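Local coordinates for protein putative thiol-disulfide oxidoreductase (Bacteroides vulgatus, PDB 4GRF) that probably acts as a thiol-disulfide oxidoreductase, the chain described here being its thioredoxin domain, at residues V8-T13 against E103-V108; V22-F27 against T64-S69; V32-W37 against H112-D117; R72-W77 against Q90-K95. One frame throughout, in Å; residues are numbered along the deposited sequence.

Contact 1 of 4, residues V8-T13 against E103-V108; sequences VAPAIT and ESYCIV. With GSH (glutathione), chain H.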
# COMPACT_ATOMS: atom_id res chain seq x y z
N VAL A 8 -3.81 -14.81 -4.85
CA VAL A 8 -2.48 -14.61 -4.27
C VAL A 8 -1.94 -13.27 -4.78
O VAL A 8 -1.91 -13.02 -5.99
CB VAL A 8 -1.53 -15.74 -4.69
CG1 VAL A 8 -0.11 -15.50 -4.20
CG2 VAL A 8 -2.06 -17.08 -4.19
N ALA A 9 -1.53 -12.41 -3.85
CA ALA A 9 -1.00 -11.12 -4.25
C ALA A 9 0.33 -11.29 -4.99
O ALA A 9 1.28 -11.88 -4.45
CB ALA A 9 -0.83 -10.23 -3.04
N PRO A 10 0.41 -10.79 -6.22
CA PRO A 10 1.67 -10.85 -6.96
C PRO A 10 2.83 -10.11 -6.30
O PRO A 10 2.65 -9.19 -5.48
CB PRO A 10 1.32 -10.22 -8.30
CG PRO A 10 -0.13 -10.45 -8.45
CD PRO A 10 -0.69 -10.31 -7.07
N ALA A 11 4.04 -10.53 -6.65
CA ALA A 11 5.23 -9.94 -6.09
C ALA A 11 5.32 -8.43 -6.37
O ALA A 11 4.91 -7.94 -7.42
CB ALA A 11 6.47 -10.66 -6.60
N ILE A 12 5.86 -7.70 -5.40
CA ILE A 12 6.15 -6.28 -5.52
C ILE A 12 7.48 -6.02 -4.81
O ILE A 12 7.68 -6.47 -3.67
CB ILE A 12 5.09 -5.38 -4.84
CG1 ILE A 12 3.66 -5.68 -5.28
CG2 ILE A 12 5.39 -3.90 -5.10
CD1 ILE A 12 2.64 -4.94 -4.44
N THR A 13 8.38 -5.28 -5.47
CA THR A 13 9.58 -4.78 -4.83
C THR A 13 9.78 -3.35 -5.27
O THR A 13 9.57 -3.03 -6.44
CB THR A 13 10.84 -5.58 -5.21
OG1 THR A 13 10.60 -6.98 -5.03
CG2 THR A 13 12.00 -5.17 -4.33
N GLU A 103 0.01 -4.24 -14.25
CA GLU A 103 -0.66 -5.28 -15.01
C GLU A 103 -0.94 -6.49 -14.12
O GLU A 103 -2.04 -7.04 -14.15
CB GLU A 103 0.17 -5.68 -16.22
CG GLU A 103 0.18 -4.62 -17.30
CD GLU A 103 1.02 -5.01 -18.49
OE1 GLU A 103 1.55 -6.15 -18.48
OE2 GLU A 103 1.16 -4.19 -19.42
N SER A 104 0.02 -6.88 -13.29
CA SER A 104 -0.13 -8.06 -12.46
C SER A 104 -1.28 -7.92 -11.45
O SER A 104 -1.90 -8.90 -11.08
CB SER A 104 1.19 -8.41 -11.75
OG SER A 104 1.44 -7.57 -10.64
N TYR A 105 -1.55 -6.69 -10.98
CA TYR A 105 -2.65 -6.42 -10.07
C TYR A 105 -3.90 -5.93 -10.79
O TYR A 105 -4.92 -5.65 -10.16
CB TYR A 105 -2.23 -5.39 -9.00
CG TYR A 105 -1.45 -6.01 -7.86
CD1 TYR A 105 -0.07 -6.21 -7.97
CD2 TYR A 105 -2.08 -6.41 -6.68
CE1 TYR A 105 0.65 -6.77 -6.92
CE2 TYR A 105 -1.38 -6.96 -5.63
CZ TYR A 105 -0.03 -7.16 -5.75
OH TYR A 105 0.65 -7.72 -4.71
N CYS A 106 -3.79 -5.87 -12.12
CA CYS A 106 -4.83 -5.35 -12.99
C CYS A 106 -5.39 -4.02 -12.50
O CYS A 106 -6.60 -3.84 -12.36
CB CYS A 106 -5.97 -6.32 -13.17
SG CYS A 106 -7.15 -5.60 -14.32
N ILE A 107 -4.48 -3.09 -12.24
CA ILE A 107 -4.85 -1.80 -11.70
C ILE A 107 -5.22 -0.87 -12.81
O ILE A 107 -4.42 -0.57 -13.70
CB ILE A 107 -3.72 -1.17 -10.87
CG1 ILE A 107 -3.44 -2.03 -9.64
CG2 ILE A 107 -4.10 0.24 -10.43
CD1 ILE A 107 -2.17 -1.65 -8.90
N VAL A 108 -6.47 -0.43 -12.74
CA VAL A 108 -7.06 0.43 -13.73
C VAL A 108 -7.11 1.88 -13.24
O VAL A 108 -6.91 2.82 -14.02
CB VAL A 108 -8.50 -0.06 -14.01
CG1 VAL A 108 -9.21 0.86 -14.96
CG2 VAL A 108 -8.47 -1.49 -14.53
N1 GSH H . -5.30 -15.01 -12.77
CA1 GSH H . -6.03 -13.90 -13.45
C1 GSH H . -6.33 -14.22 -14.89
O11 GSH H . -7.50 -14.04 -15.31
O12 GSH H . -5.41 -14.65 -15.62
CB1 GSH H . -5.18 -12.63 -13.34
CG1 GSH H . -5.65 -11.54 -14.30
CD1 GSH H . -6.78 -10.73 -13.70
OE1 GSH H . -7.17 -10.91 -12.55
N2 GSH H . -7.31 -9.79 -14.48
CA2 GSH H . -8.34 -8.92 -13.98
C2 GSH H . -9.55 -9.67 -13.53
O2 GSH H . -10.08 -10.51 -14.25
CB2 GSH H . -8.74 -7.89 -15.04
SG2 GSH H . -7.32 -7.05 -15.76
N3 GSH H . -9.99 -9.34 -12.32
CA3 GSH H . -11.17 -9.91 -11.69
C3 GSH H . -11.58 -9.07 -10.49
O31 GSH H . -12.56 -9.45 -9.82
O32 GSH H . -10.92 -8.05 -10.20
O HOH W 1 4.08 -8.40 -9.95
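Ser-104, at the end of helix 95-104, meets Pro-10 with its hydroxyl, Ser-104 OG lying 3.5 Å from Pro-10 CB. That small hydroxyl is hydrogen-bonded back to Val-101 O and also accepts a bond from a water, which donates in turn to Ala-11 O, 2.7 Å from the water oxygen.

Tyr-105 carries most of the contact. With CG anti to its carbonyl carbon (chi1 -81°), the ring reaches to residues 9-12, and Pro-10 CD rests over one face, 3.7 Å from the ring centroid, in a CH-pi contact that suits a rigid proline ring. Ile-12 crosses at about a right angle, its CG1 3.6 Å from Tyr-105 CE1. Tyr-105 OH donates to Pro-10 O over 2.6 Å, in the carbonyl plane and on a lone pair. A phenylalanine here would keep the ring over the proline but would probably leave Pro-10 O without this donor and the loop less firmly fixed.

Cys-106 ends the helix in a Schellman motif, its positive phi allowing two bonds back into the last turn, and its sulfur is joined to glutathione. The mixed disulfide is consistent with a thiol that glutathione can reach, next to a tyrosine that ties the helix end to the loop.

Contact 2 of 4, residues V22-F27 against T64-S69; sequences VSLNDF and TIYGVS. With SO4 (sulfate ion), chain E.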
# COMPACT_ATOMS: atom_id res chain seq x y z
N VAL A 22 12.65 -3.33 -0.62
CA VAL A 22 11.69 -3.89 0.31
C VAL A 22 10.53 -4.42 -0.53
O VAL A 22 10.01 -3.71 -1.40
CB VAL A 22 11.16 -2.84 1.31
CG1 VAL A 22 10.11 -3.46 2.23
CG2 VAL A 22 12.31 -2.28 2.14
N SER A 23 10.18 -5.68 -0.29
CA SER A 23 9.18 -6.40 -1.05
C SER A 23 7.94 -6.71 -0.21
O SER A 23 8.02 -6.78 0.99
CB SER A 23 9.73 -7.75 -1.50
OG SER A 23 9.88 -8.59 -0.38
N LEU A 24 6.83 -6.94 -0.88
CA LEU A 24 5.60 -7.33 -0.19
C LEU A 24 5.84 -8.60 0.63
O LEU A 24 5.35 -8.73 1.74
CB LEU A 24 4.48 -7.53 -1.20
CG LEU A 24 3.15 -8.01 -0.60
CD1 LEU A 24 2.62 -7.08 0.48
CD2 LEU A 24 2.14 -8.21 -1.73
N ASN A 25 6.62 -9.52 0.08
CA ASN A 25 6.93 -10.80 0.76
C ASN A 25 7.63 -10.60 2.11
O ASN A 25 7.54 -11.45 3.00
CB ASN A 25 7.79 -11.67 -0.17
CG ASN A 25 8.12 -13.03 0.42
OD1 ASN A 25 7.22 -13.83 0.69
ND2 ASN A 25 9.42 -13.30 0.61
N ASP A 26 8.31 -9.46 2.28
CA ASP A 26 8.99 -9.17 3.52
C ASP A 26 8.03 -9.10 4.69
O ASP A 26 8.45 -9.22 5.85
CB ASP A 26 9.78 -7.85 3.42
CG ASP A 26 11.02 -7.97 2.55
OD1 ASP A 26 11.56 -9.09 2.37
OD2 ASP A 26 11.48 -6.91 2.07
N PHE A 27 6.75 -8.93 4.40
CA PHE A 27 5.75 -8.74 5.45
C PHE A 27 4.85 -9.95 5.66
O PHE A 27 3.81 -9.85 6.34
CB PHE A 27 4.92 -7.51 5.12
CG PHE A 27 5.76 -6.28 4.97
CD1 PHE A 27 6.31 -5.67 6.08
CD2 PHE A 27 6.03 -5.77 3.71
CE1 PHE A 27 7.11 -4.55 5.94
CE2 PHE A 27 6.82 -4.64 3.57
CZ PHE A 27 7.37 -4.04 4.68
N THR A 64 0.72 -3.96 9.06
CA THR A 64 1.44 -2.79 8.58
C THR A 64 0.82 -2.24 7.27
O THR A 64 -0.12 -2.81 6.71
CB THR A 64 2.95 -3.05 8.42
OG1 THR A 64 3.63 -1.80 8.25
CG2 THR A 64 3.25 -3.99 7.26
N ILE A 65 1.33 -1.10 6.84
CA ILE A 65 0.96 -0.54 5.54
C ILE A 65 2.20 -0.50 4.68
O ILE A 65 3.30 -0.09 5.11
CB ILE A 65 0.35 0.88 5.67
CG1 ILE A 65 -0.88 0.85 6.61
CG2 ILE A 65 0.02 1.44 4.29
CD1 ILE A 65 -1.53 2.21 6.87
N TYR A 66 2.01 -0.95 3.43
CA TYR A 66 3.05 -0.97 2.41
C TYR A 66 2.58 -0.06 1.27
O TYR A 66 1.65 -0.37 0.51
CB TYR A 66 3.25 -2.40 1.93
CG TYR A 66 4.33 -2.66 0.89
CD1 TYR A 66 5.67 -2.36 1.12
CD2 TYR A 66 4.02 -3.31 -0.30
CE1 TYR A 66 6.64 -2.65 0.18
CE2 TYR A 66 4.97 -3.60 -1.24
CZ TYR A 66 6.29 -3.28 -1.01
OH TYR A 66 7.23 -3.58 -1.96
N GLY A 67 3.19 1.13 1.19
CA GLY A 67 2.83 2.07 0.15
C GLY A 67 3.71 1.89 -1.07
O GLY A 67 4.94 1.77 -0.95
N VAL A 68 3.07 1.85 -2.24
CA VAL A 68 3.73 1.56 -3.50
C VAL A 68 3.45 2.67 -4.49
O VAL A 68 2.32 2.81 -4.94
CB VAL A 68 3.25 0.22 -4.07
CG1 VAL A 68 3.97 -0.10 -5.37
CG2 VAL A 68 3.43 -0.88 -3.05
N SER A 69 4.47 3.49 -4.77
CA SER A 69 4.29 4.61 -5.70
C SER A 69 4.80 4.33 -7.09
O SER A 69 5.83 3.68 -7.27
CB SER A 69 4.97 5.88 -5.18
OG SER A 69 4.91 6.93 -6.13
S SO4 E . 6.49 -1.73 10.47
O1 SO4 E . 6.64 -2.59 11.67
O2 SO4 E . 5.07 -1.30 10.35
O3 SO4 E . 7.36 -0.54 10.59
O4 SO4 E . 6.92 -2.51 9.28
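Tyr-66 and Phe-27 make an oblique aromatic contact that, with one hydrogen bond, lays the turn after strand 21-23 against one face of the central sheet, over strand 63-69. Phe-27 CE2 comes within 3.5 Å of Tyr-66 CD1, and the two ring planes stand at 53°.

Tyrosine suits its place because the ring is long enough to cross from the sheet to the turn and still end in a polar group. Tyr-66 OH donates to Val-22 O over 2.8 Å, tilted 31° from the carbonyl plane. Aliphatic groups flank the ring: Val-22 CG1 is 4.1 Å from Tyr-66 CE1, and Leu-24 CB is 4.0 Å from Tyr-66 CE2. The turn itself is a short 3-10 segment braced by Asp-26, whose OD2 accepts from Ser-23 N over 3.0 Å, met from above the carboxylate plane.

Thr-64 serves two surroundings at once. Thr-64 OG1, anti to the backbone N (chi1 -167°), donates to sulfate O2 over 2.6 Å, while the methyl CG2 of Thr-64 lies 3.7 Å from Phe-27 CD1. The sulfate, probably from the crystallisation liquor, is also bound by Tyr-55 OH and Asn-89 ND2.

Alternation along the strand sends Ile-65 to the other side, onto Leu-51 and Tyr-55 of helix 48-58. On the side of the turn, Tyr-66 also packs on Val-32 of strand 31-37 and Val-91 of strand 89-92, the two strands that flank its own.

Contact 3 of 4, residues V32-W37 against H112-D117; sequences VLVDFW and HIILVD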
# COMPACT_ATOMS: atom_id res chain seq x y z
N VAL A 32 -1.29 -6.77 5.69
CA VAL A 32 -0.68 -5.63 5.06
C VAL A 32 -1.72 -4.93 4.20
O VAL A 32 -2.30 -5.54 3.32
CB VAL A 32 0.45 -6.07 4.11
CG1 VAL A 32 1.23 -4.83 3.64
CG2 VAL A 32 1.38 -7.06 4.78
N LEU A 33 -1.94 -3.65 4.45
CA LEU A 33 -2.67 -2.83 3.54
C LEU A 33 -1.67 -2.38 2.50
O LEU A 33 -0.62 -1.82 2.84
CB LEU A 33 -3.23 -1.61 4.26
CG LEU A 33 -4.55 -0.95 3.85
CD1 LEU A 33 -5.73 -1.92 3.80
CD2 LEU A 33 -4.85 0.14 4.87
N VAL A 34 -1.96 -2.67 1.24
CA VAL A 34 -1.12 -2.23 0.15
C VAL A 34 -1.82 -1.05 -0.55
O VAL A 34 -2.97 -1.17 -0.99
CB VAL A 34 -0.85 -3.37 -0.83
CG1 VAL A 34 0.10 -2.91 -1.93
CG2 VAL A 34 -0.27 -4.56 -0.10
N ASP A 35 -1.14 0.09 -0.54
CA ASP A 35 -1.66 1.34 -1.08
C ASP A 35 -0.87 1.73 -2.31
O ASP A 35 0.28 2.17 -2.19
CB ASP A 35 -1.50 2.41 -0.01
CG ASP A 35 -1.94 3.76 -0.46
OD1 ASP A 35 -2.71 3.83 -1.43
OD2 ASP A 35 -1.49 4.76 0.17
N PHE A 36 -1.45 1.52 -3.49
CA PHE A 36 -0.85 1.96 -4.74
C PHE A 36 -1.28 3.40 -5.02
O PHE A 36 -2.47 3.73 -5.05
CB PHE A 36 -1.30 1.09 -5.91
CG PHE A 36 -0.92 -0.38 -5.82
CD1 PHE A 36 -1.74 -1.27 -5.15
CD2 PHE A 36 0.21 -0.86 -6.44
CE1 PHE A 36 -1.41 -2.63 -5.10
CE2 PHE A 36 0.53 -2.21 -6.40
CZ PHE A 36 -0.27 -3.08 -5.71
N TRP A 37 -0.29 4.26 -5.26
CA TRP A 37 -0.54 5.70 -5.33
C TRP A 37 0.56 6.42 -6.09
O TRP A 37 1.55 5.83 -6.51
CB TRP A 37 -0.66 6.27 -3.91
CG TRP A 37 0.65 6.33 -3.18
CD1 TRP A 37 1.38 5.27 -2.72
CD2 TRP A 37 1.39 7.50 -2.85
NE1 TRP A 37 2.52 5.70 -2.12
CE2 TRP A 37 2.57 7.07 -2.20
CE3 TRP A 37 1.19 8.86 -3.06
CZ2 TRP A 37 3.52 7.95 -1.74
CZ3 TRP A 37 2.15 9.73 -2.61
CH2 TRP A 37 3.31 9.28 -1.95
N HIS A 112 -5.71 2.62 -5.29
CA HIS A 112 -5.95 1.20 -5.28
C HIS A 112 -5.42 0.68 -3.94
O HIS A 112 -4.19 0.63 -3.70
CB HIS A 112 -5.25 0.50 -6.42
CG HIS A 112 -5.68 -0.90 -6.59
ND1 HIS A 112 -6.94 -1.24 -7.04
CD2 HIS A 112 -5.04 -2.07 -6.36
CE1 HIS A 112 -7.05 -2.55 -7.07
NE2 HIS A 112 -5.91 -3.08 -6.67
N ILE A 113 -6.35 0.38 -3.04
CA ILE A 113 -5.97 -0.03 -1.69
C ILE A 113 -6.61 -1.38 -1.36
O ILE A 113 -7.84 -1.53 -1.37
CB ILE A 113 -6.41 1.00 -0.65
CG1 ILE A 113 -5.91 2.39 -1.04
CG2 ILE A 113 -5.90 0.61 0.73
CD1 ILE A 113 -6.35 3.49 -0.09
N ILE A 114 -5.76 -2.35 -1.07
CA ILE A 114 -6.19 -3.71 -0.81
C ILE A 114 -5.61 -4.21 0.52
O ILE A 114 -4.66 -3.64 1.03
CB ILE A 114 -5.75 -4.67 -1.93
CG1 ILE A 114 -4.22 -4.69 -2.06
CG2 ILE A 114 -6.39 -4.26 -3.26
CD1 ILE A 114 -3.70 -5.71 -3.05
N LEU A 115 -6.19 -5.27 1.06
CA LEU A 115 -5.72 -5.89 2.29
C LEU A 115 -5.25 -7.28 1.97
O LEU A 115 -5.99 -8.07 1.37
CB LEU A 115 -6.81 -5.97 3.37
CG LEU A 115 -6.33 -6.49 4.74
CD1 LEU A 115 -5.19 -5.65 5.32
CD2 LEU A 115 -7.49 -6.60 5.71
N VAL A 116 -3.99 -7.54 2.31
CA VAL A 116 -3.35 -8.84 2.13
C VAL A 116 -3.19 -9.55 3.48
O VAL A 116 -2.79 -8.94 4.47
CB VAL A 116 -1.99 -8.66 1.43
CG1 VAL A 116 -1.27 -10.00 1.28
CG2 VAL A 116 -2.18 -7.98 0.08
N ASP A 117 -3.50 -10.85 3.53
CA ASP A 117 -3.41 -11.59 4.79
C ASP A 117 -1.98 -12.10 5.05
O ASP A 117 -1.08 -11.91 4.24
CB ASP A 117 -4.51 -12.69 4.87
CG ASP A 117 -4.22 -13.91 3.99
OD1 ASP A 117 -3.11 -14.03 3.46
OD2 ASP A 117 -5.13 -14.77 3.86
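Phe-36 and His-112 form the last of five antiparallel pairs between strands 31-37 and 112-116, neighbours in the central sheet of the thioredoxin fold. Val-32 with Val-116, Val-34 with Ile-114 and Phe-36 with His-112 are the hydrogen-bonded pairs; the bond from His-112 N to Phe-36 O, at 3.4 Å, is weak.

The Phe-36 side chain leaves the sheet beside that of His-112, the two pointing the same way. Phe-36 CB lies 4.0 Å from His-112 CB. With CG anti to the carbonyl carbon (chi1 -61°), the ring stands out from the sheet and turns its CD1 edge to His-112: Phe-36 CD1 is 3.6 Å from His-112 CD2, and His-112 O sits in plane at the ring edge, 3.4 Å from Phe-36 CD1. Farther out, Phe-36 CE1 approaches Ile-114 CD1 at 4.4 Å, while CZ at the tip packs on Ile-12. A flat apolar ring fits here, its far edge reaching Ile-107 as well.

The other face carries Leu-33, Asp-35, Ile-113 and Leu-115, with Leu-33 CG 3.7 Å from Ile-113 CG2 on the side packed by Leu-132 of helix 129-140. Asp-35 probably corresponds to the buried aspartate of thioredoxins and sits close to the Cys-41–Cys-44 disulfide but makes no contact with it. Asp-35 OD1 is buried with no polar partner in the model and rests 3.5 Å from Ile-113 CG1.

Contact 4 of 4, residues R72-W77 against Q90-K95; sequences RREEDW and QVLLQK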
# COMPACT_ATOMS: atom_id res chain seq x y z
N ARG A 72 6.97 9.08 -11.43
CA ARG A 72 8.07 9.14 -12.39
C ARG A 72 9.26 9.89 -11.78
O ARG A 72 10.41 9.60 -12.10
CB ARG A 72 7.62 9.84 -13.68
CG ARG A 72 6.52 9.11 -14.44
CD ARG A 72 6.70 9.22 -15.96
NE ARG A 72 7.63 10.29 -16.34
CZ ARG A 72 8.83 10.08 -16.87
NH1 ARG A 72 9.26 8.84 -17.08
NH2 ARG A 72 9.61 11.10 -17.18
N ARG A 73 8.98 10.80 -10.87
CA ARG A 73 10.04 11.52 -10.23
C ARG A 73 10.15 11.27 -8.74
O ARG A 73 9.23 11.51 -8.00
CB ARG A 73 9.89 13.00 -10.49
CG ARG A 73 9.85 13.33 -11.95
CD ARG A 73 10.17 14.78 -12.19
NE ARG A 73 9.13 15.66 -11.70
CZ ARG A 73 9.35 16.74 -10.97
NH1 ARG A 73 10.60 17.09 -10.65
NH2 ARG A 73 8.34 17.49 -10.56
N GLU A 74 11.32 10.86 -8.33
CA GLU A 74 11.60 10.58 -6.95
C GLU A 74 11.34 11.81 -6.07
O GLU A 74 10.81 11.69 -4.96
CB GLU A 74 13.05 10.12 -6.81
CG GLU A 74 13.45 9.65 -5.44
CD GLU A 74 14.86 9.09 -5.45
OE1 GLU A 74 15.70 9.57 -4.65
OE2 GLU A 74 15.14 8.19 -6.27
N GLU A 75 11.65 13.00 -6.57
CA GLU A 75 11.45 14.22 -5.80
C GLU A 75 9.98 14.43 -5.46
O GLU A 75 9.66 14.84 -4.35
CB GLU A 75 11.99 15.43 -6.57
CG GLU A 75 11.60 15.48 -8.04
CD GLU A 75 12.38 16.53 -8.82
OE1 GLU A 75 13.28 16.14 -9.61
OE2 GLU A 75 12.09 17.73 -8.65
N ASP A 76 9.09 14.16 -6.42
CA ASP A 76 7.65 14.33 -6.22
C ASP A 76 7.13 13.38 -5.14
O ASP A 76 6.31 13.76 -4.30
CB ASP A 76 6.85 14.07 -7.51
CG ASP A 76 7.10 15.10 -8.60
OD1 ASP A 76 7.55 16.22 -8.30
OD2 ASP A 76 6.80 14.77 -9.77
N TRP A 77 7.61 12.14 -5.20
CA TRP A 77 7.28 11.10 -4.22
C TRP A 77 7.69 11.51 -2.80
O TRP A 77 6.89 11.47 -1.87
CB TRP A 77 7.98 9.82 -4.65
CG TRP A 77 7.90 8.67 -3.73
CD1 TRP A 77 6.76 8.03 -3.32
CD2 TRP A 77 9.01 7.97 -3.12
NE1 TRP A 77 7.09 6.99 -2.49
CE2 TRP A 77 8.46 6.92 -2.36
CE3 TRP A 77 10.40 8.12 -3.16
CZ2 TRP A 77 9.25 6.04 -1.62
CZ3 TRP A 77 11.19 7.22 -2.43
CH2 TRP A 77 10.60 6.21 -1.66
N GLN A 90 7.16 2.84 2.85
CA GLN A 90 6.92 3.46 1.55
C GLN A 90 8.00 3.06 0.56
O GLN A 90 9.20 3.30 0.80
CB GLN A 90 6.95 4.98 1.70
CG GLN A 90 5.84 5.59 2.54
CD GLN A 90 4.54 5.74 1.78
OE1 GLN A 90 4.28 5.03 0.80
NE2 GLN A 90 3.69 6.66 2.24
N VAL A 91 7.59 2.49 -0.58
CA VAL A 91 8.54 2.20 -1.64
C VAL A 91 8.15 2.89 -2.94
O VAL A 91 6.99 3.17 -3.20
CB VAL A 91 8.72 0.70 -1.92
CG1 VAL A 91 9.23 -0.01 -0.68
CG2 VAL A 91 7.44 0.06 -2.47
N LEU A 92 9.18 3.14 -3.75
CA LEU A 92 9.01 3.66 -5.10
C LEU A 92 9.43 2.59 -6.10
O LEU A 92 10.55 2.05 -6.02
CB LEU A 92 9.90 4.89 -5.28
CG LEU A 92 9.84 5.59 -6.63
CD1 LEU A 92 8.44 6.11 -6.91
CD2 LEU A 92 10.85 6.72 -6.68
N LEU A 93 8.54 2.30 -7.03
CA LEU A 93 8.81 1.31 -8.08
C LEU A 93 9.87 1.87 -9.03
O LEU A 93 9.88 3.06 -9.37
CB LEU A 93 7.56 0.96 -8.86
CG LEU A 93 6.47 0.25 -8.07
CD1 LEU A 93 5.24 0.00 -8.94
CD2 LEU A 93 7.00 -1.05 -7.47
N GLN A 94 10.79 1.01 -9.44
CA GLN A 94 11.71 1.42 -10.49
C GLN A 94 10.93 1.46 -11.80
O GLN A 94 9.98 0.70 -12.00
CB GLN A 94 12.90 0.47 -10.54
CG GLN A 94 13.50 0.29 -9.15
CD GLN A 94 14.98 -0.04 -9.18
OE1 GLN A 94 15.43 -0.95 -8.50
NE2 GLN A 94 15.74 0.70 -9.97
N LYS A 95 11.31 2.40 -12.67
CA LYS A 95 10.63 2.64 -13.94
C LYS A 95 10.30 1.35 -14.67
O LYS A 95 9.18 1.17 -15.15
CB LYS A 95 11.53 3.52 -14.82
CG LYS A 95 11.02 3.82 -16.21
CD LYS A 95 12.02 4.71 -16.94
CE LYS A 95 12.02 4.46 -18.44
NZ LYS A 95 10.74 4.86 -19.08
O HOH W 2 5.39 4.79 -1.72
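Trp-77 presents one face of its indole to Leu-92, whose CB stands almost exactly over the centre of the six-membered ring: 3.6 Å from the centroid and only 2° off the normal, a CH-pi contact. At the indole edge, in plane, lie the carbonyl carbon of Gln-90 and a water. Ring atom CZ2 of Trp-77 also approaches the backbone, 3.6 Å from Leu-92 N. The indole N-H is used at this edge, Trp-77 NE1 donating to the water over 2.9 Å. That water sits 2.8 Å from Gln-90 OE1 and 2.7 Å from Val-91 O, joining the indole to the strand. The amide of Gln-90 is fixed from its other end by a bond from NE2 to Ser-86 O.

Strand 63-69, helix 74-84 and strand 89-92 form a beta-alpha-beta unit, and this contact seats the first turn of the helix on the outer strand. With CG of Trp-77 anti to the backbone N (chi1 174°), the indole projects from the helix onto the strand, where its breadth meets Leu-92 with a face and the peptide groups before it with the CZ2 side. Cutting this side chain back to an alanine is likely to open a gap beside Leu-92 and take from the water its N-H donor.

Leucine branching lets Leu-92 reach two places: Leu-92 CD2 packs 3.8 Å from Trp-77 CE3 and also lies 3.9 Å from Glu-74 CA. Glu-74 crosses it at about a right angle, touching with its aliphatic CB and CG, while its carboxylate pairs with Lys-78. Gln-90 O, buried without a polar partner in the model, is 3.7 Å from Trp-77 CZ2.

From the N terminus, residues 8-13 open the longest of the four loops: contact 1 closes it at the end of helix 95-104, enclosing both contact 2 and contact 4. Residues 22-27 start contact 2, completed by strand 63-69. Before that happens strand 31-37 begins contact 3, so contacts 2 and 3 cross; contact 3 also crosses contact 1, closing last, at strand 112-116. Contact 4 opens only after contact 2 has closed and nests inside contact 3 too. Strands 89-92, 63-69, 31-37 and 112-116 are successive neighbours in one sheet, which therefore joins contacts 2, 3 and 4, while Ile-12 O probably bonds to Leu-24 N between contacts 1 and 2.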